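Local coordinates for putative reductase (Peptoclostridium difficile, PDB 5J6C), which probably uses bound flavin mononucleotide to reduce nitro compounds, possibly including the antibiotic metronidazole, at residues Ile141-Arg146 with Glu171-Ile176; Trp71-Val76 with Leu102-Ile107. All blocks are in the same frame, centred on the assembly; numbering follows the deposited sequence.

Contact 1. Residues Ile141-Arg146 with Glu171-Ile176. With FMN (flavin mononucleotide), chain C.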
loop_
_atom_site.group_PDB
_atom_site.type_symbol
_atom_site.label_atom_id
_atom_site.label_comp_id
_atom_site.label_asym_id
_atom_site.label_seq_id
_atom_site.Cartn_x
_atom_site.Cartn_y
_atom_site.Cartn_z
ATOM N N ILE A 141 5.034 -10.694 -5.093
ATOM C CA ILE A 141 4.668 -11.509 -6.245
ATOM C C ILE A 141 3.213 -11.188 -6.566
ATOM O O ILE A 141 2.316 -11.531 -5.787
ATOM C CB ILE A 141 4.866 -13.006 -5.969
ATOM C CG1 ILE A 141 6.335 -13.290 -5.653
ATOM C CG2 ILE A 141 4.386 -13.845 -7.156
ATOM C CD1 ILE A 141 6.576 -14.691 -5.205
ATOM N N GLN A 142 2.979 -10.515 -7.697
ATOM C CA GLN A 142 1.631 -10.099 -8.068
ATOM C C GLN A 142 0.767 -11.310 -8.415
ATOM O O GLN A 142 1.187 -12.173 -9.188
ATOM C CB GLN A 142 1.698 -9.138 -9.255
ATOM C CG GLN A 142 0.372 -8.537 -9.666
ATOM C CD GLN A 142 -0.262 -7.677 -8.573
ATOM O OE1 GLN A 142 0.436 -7.078 -7.758
ATOM N NE2 GLN A 142 -1.594 -7.614 -8.559
ATOM N N VAL A 143 -0.455 -11.360 -7.864
ATOM C CA VAL A 143 -1.422 -12.421 -8.144
ATOM C C VAL A 143 -2.675 -11.881 -8.828
ATOM O O VAL A 143 -3.094 -12.391 -9.879
ATOM C CB VAL A 143 -1.797 -13.197 -6.860
ATOM C CG1 VAL A 143 -2.905 -14.221 -7.158
ATOM C CG2 VAL A 143 -0.551 -13.887 -6.291
ATOM N N ARG A 144 -3.305 -10.861 -8.238
ATOM C CA ARG A 144 -4.473 -10.258 -8.861
ATOM C C ARG A 144 -4.135 -9.829 -10.284
ATOM O O ARG A 144 -3.060 -9.283 -10.540
ATOM C CB ARG A 144 -4.960 -9.054 -8.042
ATOM C CG ARG A 144 -6.326 -8.552 -8.485
ATOM C CD ARG A 144 -6.720 -7.231 -7.828
ATOM N NE ARG A 144 -5.895 -6.119 -8.288
ATOM C CZ ARG A 144 -6.198 -5.345 -9.323
ATOM N NH1 ARG A 144 -5.391 -4.350 -9.671
ATOM N NH2 ARG A 144 -7.310 -5.569 -10.013
ATOM N N ASN A 145 -5.047 -10.116 -11.222
ATOM C CA ASN A 145 -4.899 -9.743 -12.626
ATOM C C ASN A 145 -3.752 -10.476 -13.304
ATOM O O ASN A 145 -3.285 -10.043 -14.362
ATOM C CB ASN A 145 -4.707 -8.226 -12.799
ATOM C CG ASN A 145 -6.015 -7.447 -12.710
ATOM O OD1 ASN A 145 -7.096 -8.021 -12.565
ATOM N ND2 ASN A 145 -5.914 -6.122 -12.772
ATOM N N ARG A 146 -3.281 -11.574 -12.717
ATOM C CA ARG A 146 -2.218 -12.382 -13.294
ATOM C C ARG A 146 -2.740 -13.786 -13.561
ATOM O O ARG A 146 -3.610 -14.295 -12.841
ATOM C CB ARG A 146 -1.000 -12.446 -12.373
ATOM C CG ARG A 146 -0.320 -11.091 -12.203
ATOM C CD ARG A 146 0.132 -10.561 -13.575
ATOM N NE ARG A 146 0.724 -9.228 -13.511
ATOM C CZ ARG A 146 0.100 -8.109 -13.864
ATOM N NH1 ARG A 146 -1.152 -8.154 -14.307
ATOM N NH2 ARG A 146 0.730 -6.941 -13.778
ATOM N N GLU A 171 -4.350 -11.396 -3.405
ATOM C CA GLU A 171 -3.762 -10.154 -3.886
ATOM C C GLU A 171 -2.337 -10.366 -4.372
ATOM O O GLU A 171 -1.999 -10.005 -5.504
ATOM C CB GLU A 171 -3.785 -9.090 -2.779
ATOM C CG GLU A 171 -2.929 -7.867 -3.090
ATOM C CD GLU A 171 -3.338 -7.173 -4.382
ATOM O OE1 GLU A 171 -2.457 -6.660 -5.097
ATOM O OE2 GLU A 171 -4.542 -7.146 -4.692
ATOM N N CYS A 172 -1.504 -10.983 -3.542
ATOM C CA CYS A 172 -0.085 -11.116 -3.829
ATOM C C CYS A 172 0.511 -12.078 -2.815
ATOM O O CYS A 172 -0.096 -12.365 -1.775
ATOM C CB CYS A 172 0.624 -9.757 -3.751
ATOM S SG CYS A 172 0.559 -9.015 -2.081
ATOM N N ILE A 173 1.696 -12.583 -3.137
ATOM C CA ILE A 173 2.531 -13.324 -2.199
ATOM C C ILE A 173 3.756 -12.476 -1.876
ATOM O O ILE A 173 4.384 -11.911 -2.783
ATOM C CB ILE A 173 2.961 -14.681 -2.778
ATOM C CG1 ILE A 173 1.774 -15.392 -3.433
ATOM C CG2 ILE A 173 3.574 -15.555 -1.681
ATOM C CD1 ILE A 173 2.082 -16.801 -3.818
ATOM N N ILE A 174 4.104 -12.386 -0.593
ATOM C CA ILE A 174 5.356 -11.755 -0.179
ATOM C C ILE A 174 6.311 -12.873 0.216
ATOM O O ILE A 174 6.066 -13.584 1.196
ATOM C CB ILE A 174 5.171 -10.766 0.981
ATOM C CG1 ILE A 174 4.093 -9.724 0.672
ATOM C CG2 ILE A 174 6.498 -10.065 1.280
ATOM C CD1 ILE A 174 4.479 -8.751 -0.419
ATOM N N SER A 175 7.394 -13.040 -0.541
ATOM C CA SER A 175 8.463 -13.956 -0.153
ATOM C C SER A 175 9.456 -13.206 0.719
ATOM O O SER A 175 9.774 -12.049 0.448
ATOM C CB SER A 175 9.183 -14.528 -1.373
ATOM O OG SER A 175 9.969 -13.538 -1.982
ATOM N N ILE A 176 9.924 -13.866 1.776
ATOM C CA ILE A 176 10.701 -13.227 2.837
ATOM C C ILE A 176 11.889 -14.122 3.185
ATOM O O ILE A 176 11.775 -15.349 3.162
ATOM C CB ILE A 176 9.821 -12.970 4.083
ATOM C CG1 ILE A 176 8.570 -12.152 3.709
ATOM C CG2 ILE A 176 10.623 -12.298 5.220
ATOM C CD1 ILE A 176 7.602 -11.945 4.866
HETATM N N1 FMN C . 8.725 -8.643 -8.584
HETATM C C2 FMN C . 8.725 -9.911 -9.139
HETATM O O2 FMN C . 9.772 -10.519 -9.302
HETATM N N3 FMN C . 7.549 -10.522 -9.514
HETATM C C4 FMN C . 6.347 -9.863 -9.362
HETATM O O4 FMN C . 5.284 -10.384 -9.695
HETATM C C4A FMN C . 6.337 -8.585 -8.829
HETATM N N5 FMN C . 5.128 -7.951 -8.677
HETATM C C5A FMN C . 5.091 -6.704 -8.113
HETATM C C6 FMN C . 3.861 -6.076 -7.972
HETATM C C7 FMN C . 3.801 -4.827 -7.409
HETATM C C7M FMN C . 2.474 -4.154 -7.245
HETATM C C8 FMN C . 4.957 -4.203 -6.999
HETATM C C8M FMN C . 4.872 -2.851 -6.382
HETATM C C9 FMN C . 6.188 -4.816 -7.139
HETATM C C9A FMN C . 6.258 -6.081 -7.707
HETATM N N10 FMN C . 7.479 -6.720 -7.866
HETATM C C10 FMN C . 7.525 -7.979 -8.429
HETATM C "C1'" FMN C . 8.748 -6.049 -7.425
HETATM C "C2'" FMN C . 9.199 -4.980 -8.431
HETATM O "O2'" FMN C . 9.865 -5.576 -9.530
HETATM C "C3'" FMN C . 10.097 -3.954 -7.734
HETATM O "O3'" FMN C . 9.438 -3.479 -6.584
HETATM C "C4'" FMN C . 10.434 -2.765 -8.638
HETATM O "O4'" FMN C . 11.141 -3.236 -9.766
HETATM C "C5'" FMN C . 11.270 -1.729 -7.883
HETATM O "O5'" FMN C . 12.500 -2.326 -7.535
HETATM P P FMN C . 12.921 -2.472 -5.990
HETATM O O1P FMN C . 11.752 -3.029 -5.206
HETATM O O2P FMN C . 14.103 -3.405 -5.847
HETATM O O3P FMN C . 13.253 -1.087 -5.492
#
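Ile141 and Ile173 face each other as a hydrogen-bonded antiparallel pair: Ile141 N donates a hydrogen bond to Ile173 O at 2.7 Å and Ile173 N donates one to Ile141 O at 2.9 Å. This is the tight end of the contact. Beta-branched side chains suit a strand, and the CB atoms of Ile141 and Ile173 stand 4.1 Å apart. Val143 widens the apolar patch: its CG2, anti to the carbonyl carbon, lies 4.0 Å from Ile173 CG1.

Past Gln142 the strand gives way to a type II turn, Val143 to Arg146. Glu171 O holds this departure, accepting both Val143 N and Arg144 N from the same face of its carbonyl. Gln142 steadies the turn through a nearly straight bond from NE2 to Arg144 O (3.0 Å, 174°), while its OE1 meets Trp140. Gln142 N donates to O4 of the flavin at 3.1 Å, a contact to the isoalloxazine ring that fits a nitroreductase flavin site.

The outer end is looser and more polar. Arg144 NE makes a long salt bridge to Glu171 OE2 (4.0 Å), the guanidinium and carboxylate planes being nearly coplanar (28°), and its stronger partner is Glu118 of the second subunit. Strand 168-177 lies between strands 137-142 and 102-109, while helix 116-133 packs against Glu171, Cys172 and Arg144.

Contact 2. Residues Trp71-Val76 with Leu102-Ile107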
loop_
_atom_site.group_PDB
_atom_site.type_symbol
_atom_site.label_atom_id
_atom_site.label_comp_id
_atom_site.label_asym_id
_atom_site.label_seq_id
_atom_site.Cartn_x
_atom_site.Cartn_y
_atom_site.Cartn_z
ATOM N N TRP A 71 -8.597 -8.105 4.938
ATOM C CA TRP A 71 -7.537 -9.023 4.564
ATOM C C TRP A 71 -7.445 -10.210 5.525
ATOM O O TRP A 71 -8.067 -10.243 6.589
ATOM C CB TRP A 71 -6.192 -8.300 4.497
ATOM C CG TRP A 71 -5.997 -7.104 5.430
ATOM C CD1 TRP A 71 -5.799 -5.808 5.049
ATOM C CD2 TRP A 71 -5.947 -7.104 6.865
ATOM N NE1 TRP A 71 -5.642 -5.005 6.145
ATOM C CE2 TRP A 71 -5.724 -5.774 7.276
ATOM C CE3 TRP A 71 -6.068 -8.097 7.842
ATOM C CZ2 TRP A 71 -5.618 -5.409 8.624
ATOM C CZ3 TRP A 71 -5.960 -7.732 9.171
ATOM C CH2 TRP A 71 -5.746 -6.398 9.547
ATOM N N GLU A 72 -6.678 -11.216 5.097
ATOM C CA GLU A 72 -6.198 -12.317 5.931
ATOM C C GLU A 72 -4.845 -12.749 5.388
ATOM O O GLU A 72 -4.513 -12.500 4.226
ATOM C CB GLU A 72 -7.144 -13.531 5.958
ATOM C CG GLU A 72 -8.611 -13.174 5.993
ATOM C CD GLU A 72 -9.409 -14.020 6.943
ATOM O OE1 GLU A 72 -8.806 -14.878 7.628
ATOM O OE2 GLU A 72 -10.647 -13.828 6.992
ATOM N N PHE A 73 -4.067 -13.409 6.237
ATOM C CA PHE A 73 -2.688 -13.753 5.923
ATOM C C PHE A 73 -2.480 -15.251 6.082
ATOM O O PHE A 73 -2.884 -15.841 7.088
ATOM C CB PHE A 73 -1.732 -12.949 6.809
ATOM C CG PHE A 73 -2.038 -11.474 6.809
ATOM C CD1 PHE A 73 -1.673 -10.673 5.732
ATOM C CD2 PHE A 73 -2.741 -10.900 7.849
ATOM C CE1 PHE A 73 -1.976 -9.311 5.713
ATOM C CE2 PHE A 73 -3.055 -9.550 7.843
ATOM C CZ PHE A 73 -2.672 -8.748 6.774
ATOM N N ILE A 74 -1.885 -15.862 5.069
ATOM C CA ILE A 74 -1.505 -17.264 5.112
ATOM C C ILE A 74 0.014 -17.312 5.123
ATOM O O ILE A 74 0.676 -16.999 4.119
ATOM C CB ILE A 74 -2.092 -18.061 3.940
ATOM C CG1 ILE A 74 -3.605 -17.842 3.867
ATOM C CG2 ILE A 74 -1.771 -19.550 4.103
ATOM C CD1 ILE A 74 -4.259 -18.547 2.694
ATOM N N VAL A 75 0.557 -17.677 6.278
ATOM C CA VAL A 75 1.987 -17.881 6.450
ATOM C C VAL A 75 2.359 -19.254 5.908
ATOM O O VAL A 75 1.781 -20.273 6.309
ATOM C CB VAL A 75 2.366 -17.755 7.935
ATOM C CG1 VAL A 75 3.858 -18.042 8.155
ATOM C CG2 VAL A 75 1.964 -16.388 8.464
ATOM N N VAL A 76 3.340 -19.295 5.012
ATOM C CA VAL A 76 3.762 -20.542 4.386
ATOM C C VAL A 76 5.258 -20.713 4.600
ATOM O O VAL A 76 6.046 -19.857 4.185
ATOM C CB VAL A 76 3.426 -20.574 2.887
ATOM C CG1 VAL A 76 3.848 -21.906 2.286
ATOM C CG2 VAL A 76 1.937 -20.330 2.699
ATOM N N LEU A 102 10.364 -18.348 3.525
ATOM C CA LEU A 102 9.112 -17.901 4.099
ATOM C C LEU A 102 8.315 -17.161 3.035
ATOM O O LEU A 102 8.882 -16.542 2.133
ATOM C CB LEU A 102 9.370 -17.000 5.309
ATOM C CG LEU A 102 8.169 -16.350 5.989
ATOM C CD1 LEU A 102 7.233 -17.438 6.502
ATOM C CD2 LEU A 102 8.632 -15.427 7.124
ATOM N N ALA A 103 6.993 -17.253 3.140
ATOM C CA ALA A 103 6.103 -16.469 2.300
ATOM C C ALA A 103 4.874 -16.127 3.122
ATOM O O ALA A 103 4.481 -16.877 4.021
ATOM C CB ALA A 103 5.701 -17.216 1.021
ATOM N N ILE A 104 4.298 -14.964 2.835
ATOM C CA ILE A 104 2.995 -14.579 3.363
ATOM C C ILE A 104 2.097 -14.281 2.173
ATOM O O ILE A 104 2.370 -13.350 1.405
ATOM C CB ILE A 104 3.070 -13.363 4.296
ATOM C CG1 ILE A 104 4.026 -13.623 5.462
ATOM C CG2 ILE A 104 1.671 -13.018 4.806
ATOM C CD1 ILE A 104 4.168 -12.437 6.351
ATOM N N VAL A 105 1.045 -15.074 2.018
ATOM C CA VAL A 105 0.026 -14.848 0.998
ATOM C C VAL A 105 -1.021 -13.917 1.594
ATOM O O VAL A 105 -1.582 -14.216 2.655
ATOM C CB VAL A 105 -0.598 -16.177 0.545
ATOM C CG1 VAL A 105 -1.636 -15.949 -0.562
ATOM C CG2 VAL A 105 0.496 -17.123 0.092
ATOM N N ILE A 106 -1.265 -12.784 0.930
ATOM C CA ILE A 106 -2.262 -11.804 1.362
ATOM C C ILE A 106 -3.551 -12.036 0.576
ATOM O O ILE A 106 -3.596 -11.842 -0.646
ATOM C CB ILE A 106 -1.786 -10.359 1.179
ATOM C CG1 ILE A 106 -0.585 -10.035 2.068
ATOM C CG2 ILE A 106 -2.911 -9.419 1.529
ATOM C CD1 ILE A 106 0.716 -10.096 1.354
ATOM N N ILE A 107 -4.610 -12.428 1.284
ATOM C CA ILE A 107 -5.926 -12.630 0.693
ATOM C C ILE A 107 -6.879 -11.633 1.332
ATOM O O ILE A 107 -6.585 -11.031 2.365
ATOM C CB ILE A 107 -6.445 -14.074 0.881
ATOM C CG1 ILE A 107 -6.757 -14.337 2.359
ATOM C CG2 ILE A 107 -5.450 -15.084 0.310
ATOM C CD1 ILE A 107 -7.380 -15.712 2.645
#
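Ile74 and Val105 meet at the middle of the antiparallel ladder, their CB atoms 4.2 Å apart, on the sheet face that also carries Val76, Ala103 and Ile107. Beta-branched residues fit these extended backbones, and the small Ala103, paired with Val76, probably lets helix 79-86 come close, Leu82 touching both. On the other face Phe73 lies side by side with Ile106, whose CG1 comes to the edge of the ring, 3.9 Å from Phe73 CD1 and in the ring plane. Ile104 CG2 meets Phe73 CB at 3.9 Å. Farther along, Leu102 has CG anti to the backbone N (chi1 176°), and its CD1 reaches Val75 CG1 at 3.8 Å.

The backbones are joined by six hydrogen bonds, two for each of the pairs Glu72 with Ile107, Ile74 with Val105 and Val76 with Ala103. At the Trp71 end, the indole has Phe73 CZ over one face, 3.5 Å above its plane and offset toward the rim. Ile107 takes the less common chi1 of 69°, bringing CG1 within 3.7 Å of Glu72 CB. Glu72 CB thus packs on Ile107 while the carboxylate turns away, OE1 hydrogen-bonding to His197 of the second subunit.

Strand 71-76 is outermost within its own chain, yet Phe73 to Val75 pair in parallel with a strand of the second subunit, carrying the sheet across the dimer interface. Helices 49-60 and 116-133 pack on the Phe73 face, helix 79-86 on the Val76 face, and strand 168-177 flanks 102-109.

From the N terminus, strand 71-76 comes first; the chain then passes through helix 79-86 and returns as 102-109, so contact 2 closes a loop of 25 residues. It continues through helix 116-133 into strand 137-142. A second excursion, containing helix 154-162, ends when strand 168-177 comes back to form contact 1, with 24 residues between its segments. The loops are in series, neither nested nor crossed. In space they join at the centre of the sheet, where Ile104 N and Ile174 O lie 2.8 Å apart, a probable hydrogen bond. With that junction, the two contacts give the order 71-76, 102-109, 168-177, 137-142, running from a sheet extension by the second subunit to the flavin site.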